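Local atomic coordinates of DsbA-like disulfide oxidoreductase (Wolbachia endosymbiont of Drosophila melanogaster, PDB entry 6EEZ), a protein that catalyses thiol-disulfide exchange, acting as a homotrimeric disulfide isomerase with a DsbA-like thioredoxin fold. Residues Leu162-Ser167 with Lys180-Leu185; Val35-Phe40 with Ile64-Arg69; Thr24-Gly29 with Glu141-Asn146; Gly46-Ile51 with Gly158-Ile163. One frame throughout, in Å; residues are numbered along the deposited sequence. Where two conformers were deposited one is given.

Contact 1: residues Leu162-Ser167 with Lys180-Leu185; sequences LIIGDS and KKVDEL
The carboxylate of Asp166 is the flat group of this contact, and Lys181 meets it at one oxygen: NZ sits 2.9 Å from Asp166 OD1, nearly on the line of the C-O bond and not over either face of the group. The two side chains cross at about a right angle, bringing the ammonium to OD1. Beside it Ser167 OG accepts a second hydrogen bond from Lys181 NZ (2.7 Å), and Lys181 CE packs on Ser167 CB at 3.8 Å. From its own helix Lys181 NZ has a third, weak bond to Glu184 OE2 at 3.4 Å. The ammonium thus bridges two acids whose nearer oxygens, Asp166 OD1 and Glu184 OE2, stay 5.7 Å apart, an arrangement that would probably ease their mutual repulsion. A bend of the lysine chain at its second torsion (chi2 71°) carries NZ to this spot. Asp166 and Ser167 belong to a type II' turn, Ile164 to Ser167, that closes the hairpin between strands 161-164 and 167-170 of the thioredoxin fold; the lysine belongs to the last helix, 175-185, whose segment lies at 22° to strand 162-164. Deeper in, the contact turns apolar. Ile164 CG2 touches Leu185 CD1 at 3.8 Å, while Ile164 CD1 reaches Val182 CG2 at 4.2 Å. Leu185 CD1 also lies against Gly165 CA, close to where a beta carbon would project. Beyond the helix, Val182 packs on Lys63 and Ile64, and Leu185 on Val35.

Contact 2: residues Val35-Phe40 with Ile64-Arg69; sequences VIAVGF and IKYIFR
Ile64 opens the pairing: its CG2 meets Val35 CG1, and its CD1 comes forward to Ala37 CB at 3.9 Å. The branch carrying CD1 is set between the backbone N and carbonyl carbon (chi1 71°). Lys65 gives its N-H to Val35 O and accepts that of Ala37 at its own O, the N-O distance being 2.6 Å. Its aliphatic chain runs beside Ile36, with CE 4.0 Å from Ile36 CG2, and its charged end makes a cation-pi contact with Tyr27. Tyr66 points to the other face of the sheet, where its ring passes obliquely by Ala37 CB, 3.7 Å from CD2. Its OH lies 3.5 Å from Gly39 CA, where any beta carbon would collide with it. Ile67 bonds to Ala37 O through N and to Gly39 N through O, both N-H...O angles being 173°, and its CD1 meets Ile36 CG2. Phe68 takes little part; Tyr66 CD1 lies over one face of its ring. Arg69 N binds Gly39 O at 2.8 Å. The arginine's CB lies over the Phe40 ring, and CG makes a CH-pi contact, 4.1 Å from the ring centroid; the guanidinium leads on to Ser147. Strands 36-41 and 65-70 are the parallel pair of a beta-alpha-beta crossover, with helix 52-60 against Tyr66 and helix 137-154 against Phe40. Five main-chain hydrogen bonds take up the inward-facing N-H and C=O groups, neighbouring strands pair with Val38, Phe40, Tyr66 and Phe68, and Tyr66 OH, buried with no partner in the model, meets Gly39 through packing.

Contact 3: residues Thr24-Gly29 with Glu141-Asn146; sequences TYPYSG and EQMINN
Tyr25 and Met143 form the tight part of this contact, sliding past each other in opposite directions: the phenol runs toward the helix backbone while the thioether runs back along the ring toward Thr24. Tyr25 OH donates a hydrogen bond to Met143 O at 2.6 Å. It arrives in the carbonyl plane on a lone pair, with a C=O...donor angle of 114°, and the carbonyl oxygen in turn lies in the plane of the ring at its edge. The same oxygen is weakly bonded by Ser147 OG one turn on. Along the ring, Met143 CB is 3.6 Å from Tyr25 CE1, and a bend in the chain at its third torsion (chi3 73°) turns CE onto Tyr25 CD1 at 3.4 Å. SD stands obliquely, 5.1 Å from the ring centroid, a Met-aromatic contact. The methyl also touches Thr24 O (3.5 Å) and, more distantly, Pro26 CD (4.3 Å). The outer side is looser. There the exposed Asn146 offers only CB to Tyr25 OH, at 3.4 Å, and exposed Thr24 turns its hydroxyl to Asp22 instead. The hydrogen bond ties the phenol to the helix backbone, and the methionine side chain lies along the ring. The loop leading into strand 27-29, at an edge of the chain's sheet, is joined in this way to the long helix 137-154. Helix 76-91 closes over the join, its Leu86 touching both Met143 and Pro26, and Arg69 from the adjacent strand 65-70 makes a cation-pi contact with the tyrosine.

Contact 4: residues Gly46-Ile51 with Gly158-Ile163; sequences GHCKAI and GTPFLI
The CxxC active-site motif of the thioredoxin family meets the cis-proline loop here: helix 46-50, which begins between the two cysteines, faces Thr159 and Pro160, the latter preceded by a cis peptide bond. Pro160 is the centre of the contact, and Cys48, His47 and Ile51 gather round its ring. Cys48 SG lies 3.4 Å from Pro160 CB and 3.6 Å from Thr159 OG1; two conformers of this cysteine were deposited, so those distances describe one of them. His47 brings CB to Pro160 CD at 3.7 Å, while its imidazole turns away from the proline on the exposed side. Ile51, just past the end of this helix and at the N-cap position of helix 52-60, crosses the proline obliquely, CD1 being 3.9 Å from Pro160 CG. Its CG1 branch stands between backbone N and carbonyl carbon (chi1 62°), which directs CD1 to the ring. No hydrogen bond spans the two segments, and the fit is mainly one of shape. Leu41 backs both Cys48 and Pro160, Thr159 also touches Cys45, and the main chain of Pro160 pairs with Gly171. A Cys45-Cys48 disulfide is seen in this structure, though the Cys48 conformer described here need not be the bonded one. A CxxC at a helix start faced by a cis-proline loop is characteristic of the thioredoxin fold, as in other DsbA-like oxidoreductases.

All four contacts reach one mixed sheet, whose strands run in the order 27-29, 65-70, 36-41, 161-164, 167-170. Contact 2 is its middle, with centres about 10 Å from contact 1, 11 Å from contact 3 and 13 Å from contact 4. It is stitched to strand 161-164 through Val38 and Phe40, and to strand 27-29 through Tyr66 and Phe68. Contacts 1 and 4 share Leu162 and Ile163. Contact 3 lies about 21 Å from contact 1. Along the chain, contact 2 opens and closes within the span of contact 3, contact 4 alternates with both, and contact 1 comes last. Contact 4 puts the CxxC site at one end of strand 161-164, whose other end carries contact 1.

Contact 1: residues Leu162-Ser167 with Lys180-Leu185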
loop_
_atom_site.group_PDB
_atom_site.type_symbol
_atom_site.label_atom_id
_atom_site.label_comp_id
_atom_site.label_asym_id
_atom_site.label_seq_id
_atom_site.Cartn_x
_atom_site.Cartn_y
_atom_site.Cartn_z
ATOM N N LEU A 162 -1.793 8.164 -4.006
ATOM C CA LEU A 162 -0.503 8.248 -3.352
ATOM C C LEU A 162 -0.259 9.624 -2.728
ATOM O O LEU A 162 -0.390 10.678 -3.363
ATOM C CB LEU A 162 0.599 7.916 -4.362
ATOM C CG LEU A 162 2.060 7.938 -3.907
ATOM C CD1 LEU A 162 2.276 6.890 -2.838
ATOM C CD2 LEU A 162 3.001 7.685 -5.080
ATOM N N ILE A 163 0.093 9.587 -1.456
ATOM C CA ILE A 163 0.508 10.763 -0.728
ATOM C C ILE A 163 2.009 10.842 -0.694
ATOM O O ILE A 163 2.670 9.902 -0.279
ATOM C CB ILE A 163 -0.014 10.738 0.715
ATOM C CG1 ILE A 163 -1.534 10.696 0.718
ATOM C CG2 ILE A 163 0.522 11.942 1.507
ATOM C CD1 ILE A 163 -2.110 10.525 2.124
ATOM N N ILE A 164 2.550 11.967 -1.128
ATOM C CA ILE A 164 3.955 12.276 -0.877
ATOM C C ILE A 164 4.045 13.663 -0.251
ATOM O O ILE A 164 3.657 14.641 -0.875
ATOM C CB ILE A 164 4.796 12.266 -2.169
ATOM C CG1 ILE A 164 4.594 10.962 -2.955
ATOM C CG2 ILE A 164 6.244 12.491 -1.844
ATOM C CD1 ILE A 164 5.287 10.965 -4.351
ATOM N N GLY A 165 4.599 13.740 0.954
ATOM C CA GLY A 165 4.769 15.007 1.629
ATOM C C GLY A 165 3.404 15.636 1.913
ATOM O O GLY A 165 2.601 15.046 2.635
ATOM N N ASP A 166 3.132 16.796 1.313
ATOM C CA ASP A 166 1.861 17.494 1.507
ATOM C C ASP A 166 0.977 17.406 0.272
ATOM O O ASP A 166 -0.001 18.158 0.148
ATOM C CB ASP A 166 2.106 18.967 1.871
ATOM C CG ASP A 166 2.921 19.705 0.827
ATOM O OD1 ASP A 166 3.421 19.053 -0.120
ATOM O OD2 ASP A 166 3.084 20.944 0.968
ATOM N N SER A 167 1.312 16.469 -0.614
ATOM C CA SER A 167 0.611 16.278 -1.877
ATOM C C SER A 167 -0.105 14.938 -1.995
ATOM O O SER A 167 0.291 13.939 -1.408
ATOM C CB SER A 167 1.592 16.409 -3.033
ATOM O OG SER A 167 2.134 17.717 -3.073
ATOM N N LYS A 180 9.748 14.157 -9.725
ATOM C CA LYS A 180 9.991 15.584 -9.571
ATOM C C LYS A 180 9.546 16.069 -8.179
ATOM O O LYS A 180 10.239 16.865 -7.542
ATOM C CB LYS A 180 9.264 16.359 -10.684
ATOM C CG LYS A 180 9.336 17.889 -10.565
ATOM C CD LYS A 180 8.802 18.609 -11.811
ATOM C CE LYS A 180 7.609 19.527 -11.478
ATOM N NZ LYS A 180 7.324 20.533 -12.554
ATOM N N LYS A 181 8.394 15.591 -7.707
ATOM C CA LYS A 181 7.931 15.951 -6.373
ATOM C C LYS A 181 8.887 15.429 -5.314
ATOM O O LYS A 181 9.236 16.145 -4.380
ATOM C CB LYS A 181 6.531 15.411 -6.110
ATOM C CG LYS A 181 5.995 15.733 -4.718
ATOM C CD LYS A 181 5.662 17.202 -4.529
ATOM C CE LYS A 181 5.200 17.442 -3.094
ATOM N NZ LYS A 181 4.618 18.789 -2.777
ATOM N N VAL A 182 9.309 14.180 -5.455
ATOM C CA VAL A 182 10.310 13.613 -4.549
ATOM C C VAL A 182 11.612 14.409 -4.534
ATOM O O VAL A 182 12.217 14.580 -3.486
ATOM C CB VAL A 182 10.647 12.169 -4.924
ATOM C CG1 VAL A 182 11.933 11.695 -4.198
ATOM C CG2 VAL A 182 9.490 11.271 -4.606
ATOM N N ASP A 183 12.065 14.868 -5.693
ATOM C CA ASP A 183 13.334 15.600 -5.773
ATOM C C ASP A 183 13.187 16.982 -5.169
ATOM O O ASP A 183 14.070 17.469 -4.465
ATOM C CB ASP A 183 13.816 15.728 -7.223
ATOM C CG ASP A 183 14.567 14.519 -7.695
ATOM O OD1 ASP A 183 14.650 13.535 -6.927
ATOM O OD2 ASP A 183 15.092 14.557 -8.832
ATOM N N GLU A 184 12.070 17.618 -5.491
ATOM C CA GLU A 184 11.730 18.918 -4.945
ATOM C C GLU A 184 11.783 18.866 -3.420
ATOM O O GLU A 184 12.365 19.739 -2.780
ATOM C CB GLU A 184 10.349 19.327 -5.463
ATOM C CG GLU A 184 9.613 20.419 -4.706
ATOM C CD GLU A 184 8.121 20.401 -5.007
ATOM O OE1 GLU A 184 7.759 20.307 -6.201
ATOM O OE2 GLU A 184 7.315 20.450 -4.049
ATOM N N LEU A 185 11.197 17.821 -2.847
ATOM C CA LEU A 185 11.177 17.644 -1.402
ATOM C C LEU A 185 12.527 17.191 -0.830
ATOM O O LEU A 185 12.766 17.342 0.357
ATOM C CB LEU A 185 10.102 16.632 -1.019
ATOM C CG LEU A 185 8.646 17.021 -1.278
ATOM C CD1 LEU A 185 7.748 15.832 -1.043
ATOM C CD2 LEU A 185 8.222 18.184 -0.400
#

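Contact 2: residues Val35-Phe40 with Ile64-Arg69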
loop_
_atom_site.group_PDB
_atom_site.type_symbol
_atom_site.label_atom_id
_atom_site.label_comp_id
_atom_site.label_asym_id
_atom_site.label_seq_id
_atom_site.Cartn_x
_atom_site.Cartn_y
_atom_site.Cartn_z
ATOM N N VAL A 35 11.351 12.184 3.394
ATOM C CA VAL A 35 10.448 12.179 2.255
ATOM C C VAL A 35 9.715 10.848 2.203
ATOM O O VAL A 35 10.236 9.854 1.697
ATOM C CB VAL A 35 11.196 12.423 0.937
ATOM C CG1 VAL A 35 10.215 12.532 -0.227
ATOM C CG2 VAL A 35 12.042 13.688 1.046
ATOM N N ILE A 36 8.504 10.850 2.734
ATOM C CA ILE A 36 7.743 9.642 2.958
ATOM C C ILE A 36 6.549 9.579 2.010
ATOM O O ILE A 36 5.713 10.488 1.982
ATOM C CB ILE A 36 7.273 9.587 4.422
ATOM C CG1 ILE A 36 8.493 9.650 5.350
ATOM C CG2 ILE A 36 6.416 8.371 4.696
ATOM C CD1 ILE A 36 8.157 9.798 6.796
ATOM N N ALA A 37 6.488 8.518 1.219
ATOM C CA ALA A 37 5.347 8.287 0.355
ATOM C C ALA A 37 4.418 7.281 1.024
ATOM O O ALA A 37 4.886 6.367 1.702
ATOM C CB ALA A 37 5.804 7.789 -0.995
ATOM N N VAL A 38 3.109 7.458 0.855
ATOM C CA VAL A 38 2.127 6.534 1.411
ATOM C C VAL A 38 1.123 6.113 0.337
ATOM O O VAL A 38 0.305 6.921 -0.121
ATOM C CB VAL A 38 1.389 7.151 2.604
ATOM C CG1 VAL A 38 0.594 6.092 3.326
ATOM C CG2 VAL A 38 2.380 7.853 3.567
ATOM N N GLY A 39 1.195 4.840 -0.067
ATOM C CA GLY A 39 0.433 4.349 -1.210
ATOM C C GLY A 39 -0.786 3.584 -0.742
ATOM O O GLY A 39 -0.687 2.805 0.204
ATOM N N PHE A 40 -1.933 3.846 -1.378
ATOM C CA PHE A 40 -3.210 3.180 -1.052
ATOM C C PHE A 40 -3.692 2.369 -2.243
ATOM O O PHE A 40 -3.966 2.935 -3.293
ATOM C CB PHE A 40 -4.277 4.202 -0.651
ATOM C CG PHE A 40 -3.971 4.943 0.625
ATOM C CD1 PHE A 40 -3.118 6.029 0.618
ATOM C CD2 PHE A 40 -4.547 4.552 1.828
ATOM C CE1 PHE A 40 -2.845 6.728 1.784
ATOM C CE2 PHE A 40 -4.277 5.223 2.990
ATOM C CZ PHE A 40 -3.420 6.331 2.972
ATOM N N ILE A 64 13.284 7.705 -0.713
ATOM C CA ILE A 64 12.081 7.834 0.093
ATOM C C ILE A 64 11.855 6.667 1.033
ATOM O O ILE A 64 12.510 5.626 0.931
ATOM C CB ILE A 64 10.812 7.987 -0.801
ATOM C CG1 ILE A 64 10.479 6.673 -1.512
ATOM C CG2 ILE A 64 10.995 9.122 -1.787
ATOM C CD1 ILE A 64 9.286 6.745 -2.423
ATOM N N LYS A 65 10.911 6.863 1.952
ATOM C CA LYS A 65 10.279 5.754 2.622
ATOM C C LYS A 65 8.924 5.615 1.957
ATOM O O LYS A 65 8.221 6.606 1.763
ATOM C CB LYS A 65 10.141 5.969 4.133
ATOM C CG LYS A 65 9.582 4.739 4.859
ATOM C CD LYS A 65 9.581 4.878 6.385
ATOM C CE LYS A 65 8.362 5.676 6.898
ATOM N NZ LYS A 65 7.941 5.306 8.309
ATOM N N TYR A 66 8.570 4.390 1.600
ATOM C CA TYR A 66 7.284 4.098 0.990
ATOM C C TYR A 66 6.483 3.175 1.897
ATOM O O TYR A 66 6.840 2.014 2.100
ATOM C CB TYR A 66 7.471 3.469 -0.375
ATOM C CG TYR A 66 6.192 3.402 -1.210
ATOM C CD1 TYR A 66 5.225 2.423 -0.972
ATOM C CD2 TYR A 66 5.969 4.306 -2.237
ATOM C CE1 TYR A 66 4.043 2.359 -1.749
ATOM C CE2 TYR A 66 4.813 4.251 -3.005
ATOM C CZ TYR A 66 3.862 3.276 -2.760
ATOM O OH TYR A 66 2.746 3.247 -3.539
ATOM N N ILE A 67 5.392 3.703 2.436
ATOM C CA ILE A 67 4.496 2.944 3.300
ATOM C C ILE A 67 3.355 2.372 2.457
ATOM O O ILE A 67 2.835 3.056 1.585
ATOM C CB ILE A 67 3.947 3.832 4.427
ATOM C CG1 ILE A 67 5.107 4.362 5.252
ATOM C CG2 ILE A 67 2.945 3.076 5.304
ATOM C CD1 ILE A 67 4.714 5.375 6.275
ATOM N N PHE A 68 2.983 1.122 2.721
ATOM C CA PHE A 68 1.934 0.412 1.964
ATOM C C PHE A 68 0.663 0.325 2.784
ATOM O O PHE A 68 0.652 -0.278 3.868
ATOM C CB PHE A 68 2.377 -1.000 1.581
ATOM C CG PHE A 68 3.618 -1.040 0.729
ATOM C CD1 PHE A 68 3.548 -0.835 -0.643
ATOM C CD2 PHE A 68 4.853 -1.276 1.305
ATOM C CE1 PHE A 68 4.696 -0.872 -1.440
ATOM C CE2 PHE A 68 6.020 -1.318 0.513
ATOM C CZ PHE A 68 5.926 -1.103 -0.861
ATOM N N ARG A 69 -0.399 0.950 2.271
ATOM C CA ARG A 69 -1.720 0.835 2.873
ATOM C C ARG A 69 -2.650 -0.020 2.050
ATOM O O ARG A 69 -3.105 0.376 0.989
ATOM C CB ARG A 69 -2.327 2.208 3.066
ATOM C CG ARG A 69 -1.609 2.970 4.124
ATOM C CD ARG A 69 -1.637 2.193 5.421
ATOM N NE ARG A 69 -1.489 3.107 6.527
ATOM C CZ ARG A 69 -2.466 3.576 7.288
ATOM N NH1 ARG A 69 -3.713 3.185 7.132
ATOM N NH2 ARG A 69 -2.159 4.416 8.251
#

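Contact 3: residues Thr24-Gly29 with Glu141-Asn146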
loop_
_atom_site.group_PDB
_atom_site.type_symbol
_atom_site.label_atom_id
_atom_site.label_comp_id
_atom_site.label_asym_id
_atom_site.label_seq_id
_atom_site.Cartn_x
_atom_site.Cartn_y
_atom_site.Cartn_z
ATOM N N THR A 24 3.391 1.413 12.121
ATOM C CA THR A 24 3.120 -0.022 12.253
ATOM C C THR A 24 2.731 -0.692 10.925
ATOM O O THR A 24 2.467 -1.897 10.877
ATOM C CB THR A 24 1.988 -0.296 13.250
ATOM O OG1 THR A 24 0.775 0.237 12.733
ATOM C CG2 THR A 24 2.265 0.334 14.596
ATOM N N TYR A 25 2.705 0.077 9.851
ATOM C CA TYR A 25 2.321 -0.454 8.546
ATOM C C TYR A 25 3.560 -0.799 7.735
ATOM O O TYR A 25 4.613 -0.259 8.003
ATOM C CB TYR A 25 1.442 0.556 7.791
ATOM C CG TYR A 25 0.017 0.553 8.260
ATOM C CD1 TYR A 25 -0.903 -0.356 7.746
ATOM C CD2 TYR A 25 -0.418 1.453 9.229
ATOM C CE1 TYR A 25 -2.228 -0.361 8.191
ATOM C CE2 TYR A 25 -1.720 1.460 9.671
ATOM C CZ TYR A 25 -2.632 0.555 9.153
ATOM O OH TYR A 25 -3.944 0.575 9.609
ATOM N N PRO A 26 3.436 -1.685 6.739
ATOM C CA PRO A 26 4.642 -2.125 6.024
ATOM C C PRO A 26 5.240 -1.019 5.188
ATOM O O PRO A 26 4.474 -0.253 4.587
ATOM C CB PRO A 26 4.143 -3.271 5.106
ATOM C CG PRO A 26 2.808 -3.642 5.621
ATOM C CD PRO A 26 2.234 -2.379 6.256
ATOM N N TYR A 27 6.571 -0.984 5.103
ATOM C CA TYR A 27 7.263 0.016 4.322
ATOM C C TYR A 27 8.516 -0.555 3.620
ATOM O O TYR A 27 9.108 -1.546 4.055
ATOM C CB TYR A 27 7.665 1.212 5.215
ATOM C CG TYR A 27 8.914 0.954 6.057
ATOM C CD1 TYR A 27 10.168 1.158 5.528
ATOM C CD2 TYR A 27 8.820 0.502 7.363
ATOM C CE1 TYR A 27 11.313 0.899 6.258
ATOM C CE2 TYR A 27 9.967 0.244 8.127
ATOM C CZ TYR A 27 11.218 0.443 7.558
ATOM O OH TYR A 27 12.399 0.203 8.252
ATOM N N SER A 28 8.923 0.106 2.539
ATOM C CA SER A 28 10.212 -0.164 1.904
ATOM C C SER A 28 10.955 1.135 1.697
ATOM O O SER A 28 10.378 2.222 1.786
ATOM C CB SER A 28 10.025 -0.878 0.565
ATOM O OG SER A 28 9.347 -2.105 0.749
ATOM N N GLY A 29 12.238 1.017 1.415
ATOM C CA GLY A 29 13.057 2.174 1.161
ATOM C C GLY A 29 13.767 2.624 2.422
ATOM O O GLY A 29 14.070 1.811 3.305
ATOM N N GLU A 141 -7.148 -7.245 11.009
ATOM C CA GLU A 141 -8.479 -6.697 10.856
ATOM C C GLU A 141 -8.451 -5.211 11.233
ATOM O O GLU A 141 -8.965 -4.374 10.504
ATOM C CB GLU A 141 -9.478 -7.477 11.720
ATOM C CG GLU A 141 -10.863 -6.833 11.853
ATOM C CD GLU A 141 -11.656 -6.848 10.547
ATOM O OE1 GLU A 141 -11.250 -7.567 9.603
ATOM O OE2 GLU A 141 -12.698 -6.157 10.472
ATOM N N GLN A 142 -7.821 -4.903 12.364
ATOM C CA GLN A 142 -7.700 -3.532 12.854
ATOM C C GLN A 142 -6.986 -2.640 11.855
ATOM O O GLN A 142 -7.423 -1.508 11.602
ATOM C CB GLN A 142 -6.958 -3.504 14.193
ATOM C CG GLN A 142 -6.988 -2.163 14.887
ATOM C CD GLN A 142 -6.281 -2.179 16.234
ATOM O OE1 GLN A 142 -5.068 -1.997 16.300
ATOM N NE2 GLN A 142 -7.041 -2.390 17.320
ATOM N N MET A 143 -5.899 -3.154 11.281
ATOM C CA MET A 143 -5.096 -2.361 10.345
ATOM C C MET A 143 -5.862 -2.060 9.069
ATOM O O MET A 143 -5.734 -0.976 8.509
ATOM C CB MET A 143 -3.782 -3.076 10.004
ATOM C CG MET A 143 -2.755 -3.074 11.131
ATOM S SD MET A 143 -1.318 -4.139 10.795
ATOM C CE MET A 143 -0.484 -3.162 9.549
ATOM N N ILE A 144 -6.650 -3.016 8.598
ATOM C CA ILE A 144 -7.369 -2.832 7.346
ATOM C C ILE A 144 -8.538 -1.873 7.571
ATOM O O ILE A 144 -8.832 -1.026 6.729
ATOM C CB ILE A 144 -7.863 -4.174 6.780
ATOM C CG1 ILE A 144 -6.681 -4.918 6.145
ATOM C CG2 ILE A 144 -8.992 -3.962 5.762
ATOM C CD1 ILE A 144 -7.019 -6.244 5.547
ATOM N N ASN A 145 -9.192 -1.997 8.713
ATOM C CA ASN A 145 -10.281 -1.096 9.037
ATOM C C ASN A 145 -9.762 0.323 9.152
ATOM O O ASN A 145 -10.405 1.274 8.681
ATOM C CB ASN A 145 -10.968 -1.514 10.335
ATOM C CG ASN A 145 -11.858 -2.716 10.150
ATOM O OD1 ASN A 145 -12.317 -2.996 9.040
ATOM N ND2 ASN A 145 -12.122 -3.431 11.241
ATOM N N ASN A 146 -8.581 0.471 9.749
ATOM C CA ASN A 146 -8.035 1.800 9.948
ATOM C C ASN A 146 -7.662 2.414 8.621
ATOM O O ASN A 146 -7.857 3.604 8.436
ATOM C CB ASN A 146 -6.847 1.768 10.911
ATOM C CG ASN A 146 -7.283 1.667 12.369
ATOM O OD1 ASN A 146 -8.447 1.934 12.714
ATOM N ND2 ASN A 146 -6.359 1.292 13.232
#

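Contact 4: residues Gly46-Ile51 with Gly158-Ile163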
loop_
_atom_site.group_PDB
_atom_site.type_symbol
_atom_site.label_atom_id
_atom_site.label_comp_id
_atom_site.label_asym_id
_atom_site.label_seq_id
_atom_site.Cartn_x
_atom_site.Cartn_y
_atom_site.Cartn_z
ATOM N N GLY A 46 -7.516 -2.632 -11.480
ATOM C CA GLY A 46 -6.729 -2.586 -12.708
ATOM C C GLY A 46 -5.627 -1.524 -12.707
ATOM O O GLY A 46 -4.522 -1.787 -13.187
ATOM N N HIS A 47 -5.923 -0.316 -12.204
ATOM C CA HIS A 47 -4.924 0.750 -12.185
ATOM C C HIS A 47 -3.899 0.489 -11.108
ATOM O O HIS A 47 -2.753 0.850 -11.278
ATOM C CB HIS A 47 -5.548 2.135 -11.985
ATOM C CG HIS A 47 -6.288 2.621 -13.185
ATOM N ND1 HIS A 47 -7.607 2.298 -13.415
ATOM C CD2 HIS A 47 -5.889 3.359 -14.245
ATOM C CE1 HIS A 47 -7.996 2.827 -14.563
ATOM N NE2 HIS A 47 -6.972 3.472 -15.092
ATOM N N CYS A 48 -4.292 -0.152 -10.016
ATOM C CA CYS A 48 -3.335 -0.502 -8.971
ATOM C C CYS A 48 -2.335 -1.513 -9.536
ATOM O O CYS A 48 -1.141 -1.400 -9.317
ATOM C CB CYS A 48 -4.024 -1.073 -7.722
ATOM S SG CYS A 48 -4.903 0.153 -6.672
ATOM N N LYS A 49 -2.836 -2.495 -10.273
ATOM C CA LYS A 49 -1.980 -3.490 -10.910
ATOM C C LYS A 49 -0.990 -2.840 -11.884
ATOM O O LYS A 49 0.165 -3.224 -11.934
ATOM C CB LYS A 49 -2.825 -4.547 -11.665
ATOM C CG LYS A 49 -3.578 -5.547 -10.792
ATOM C CD LYS A 49 -4.224 -6.667 -11.638
ATOM C CE LYS A 49 -5.037 -7.635 -10.781
ATOM N NZ LYS A 49 -4.296 -8.158 -9.571
ATOM N N ALA A 50 -1.441 -1.852 -12.654
ATOM C CA ALA A 50 -0.631 -1.309 -13.742
ATOM C C ALA A 50 0.529 -0.421 -13.269
ATOM O O ALA A 50 1.496 -0.229 -14.000
ATOM C CB ALA A 50 -1.508 -0.536 -14.686
ATOM N N ILE A 51 0.435 0.119 -12.059
ATOM C CA ILE A 51 1.471 1.034 -11.555
ATOM C C ILE A 51 2.478 0.307 -10.674
ATOM O O ILE A 51 3.299 0.942 -10.034
ATOM C CB ILE A 51 0.864 2.227 -10.734
ATOM C CG1 ILE A 51 0.106 1.746 -9.484
ATOM C CG2 ILE A 51 -0.035 3.001 -11.624
ATOM C CD1 ILE A 51 -0.259 2.897 -8.431
ATOM N N GLY A 158 -11.743 6.178 -4.131
ATOM C CA GLY A 158 -11.311 4.960 -4.812
ATOM C C GLY A 158 -9.808 4.741 -4.724
ATOM O O GLY A 158 -9.132 5.484 -4.023
ATOM N N THR A 159 -9.300 3.708 -5.395
ATOM C CA THR A 159 -7.856 3.473 -5.518
ATOM C C THR A 159 -7.425 3.409 -6.992
ATOM O O THR A 159 -8.246 3.160 -7.877
ATOM C CB THR A 159 -7.416 2.149 -4.807
ATOM O OG1 THR A 159 -8.096 1.029 -5.376
ATOM C CG2 THR A 159 -7.731 2.215 -3.333
ATOM N N PRO A 160 -6.123 3.618 -7.252
ATOM C CA PRO A 160 -5.102 3.926 -6.243
ATOM C C PRO A 160 -4.982 5.411 -6.005
ATOM O O PRO A 160 -5.478 6.187 -6.819
ATOM C CB PRO A 160 -3.818 3.402 -6.874
ATOM C CG PRO A 160 -4.021 3.715 -8.322
ATOM C CD PRO A 160 -5.512 3.518 -8.588
ATOM N N PHE A 161 -4.271 5.774 -4.937
ATOM C CA PHE A 161 -3.811 7.138 -4.774
ATOM C C PHE A 161 -2.592 7.102 -3.894
ATOM O O PHE A 161 -2.373 6.117 -3.167
ATOM C CB PHE A 161 -4.902 8.086 -4.210
ATOM C CG PHE A 161 -5.312 7.815 -2.785
ATOM C CD1 PHE A 161 -4.674 8.448 -1.736
ATOM C CD2 PHE A 161 -6.389 6.998 -2.496
ATOM C CE1 PHE A 161 -5.070 8.238 -0.424
ATOM C CE2 PHE A 161 -6.788 6.786 -1.183
ATOM C CZ PHE A 161 -6.131 7.408 -0.151
ATOM N N LEU A 162 -1.793 8.164 -4.006
ATOM C CA LEU A 162 -0.503 8.248 -3.352
ATOM C C LEU A 162 -0.259 9.624 -2.728
ATOM O O LEU A 162 -0.390 10.678 -3.363
ATOM C CB LEU A 162 0.599 7.916 -4.362
ATOM C CG LEU A 162 2.060 7.938 -3.907
ATOM C CD1 LEU A 162 2.276 6.890 -2.838
ATOM C CD2 LEU A 162 3.001 7.685 -5.080
ATOM N N ILE A 163 0.093 9.587 -1.456
ATOM C CA ILE A 163 0.508 10.763 -0.728
ATOM C C ILE A 163 2.009 10.842 -0.694
ATOM O O ILE A 163 2.670 9.902 -0.279
ATOM C CB ILE A 163 -0.014 10.738 0.715
ATOM C CG1 ILE A 163 -1.534 10.696 0.718
ATOM C CG2 ILE A 163 0.522 11.942 1.507
ATOM C CD1 ILE A 163 -2.110 10.525 2.124
#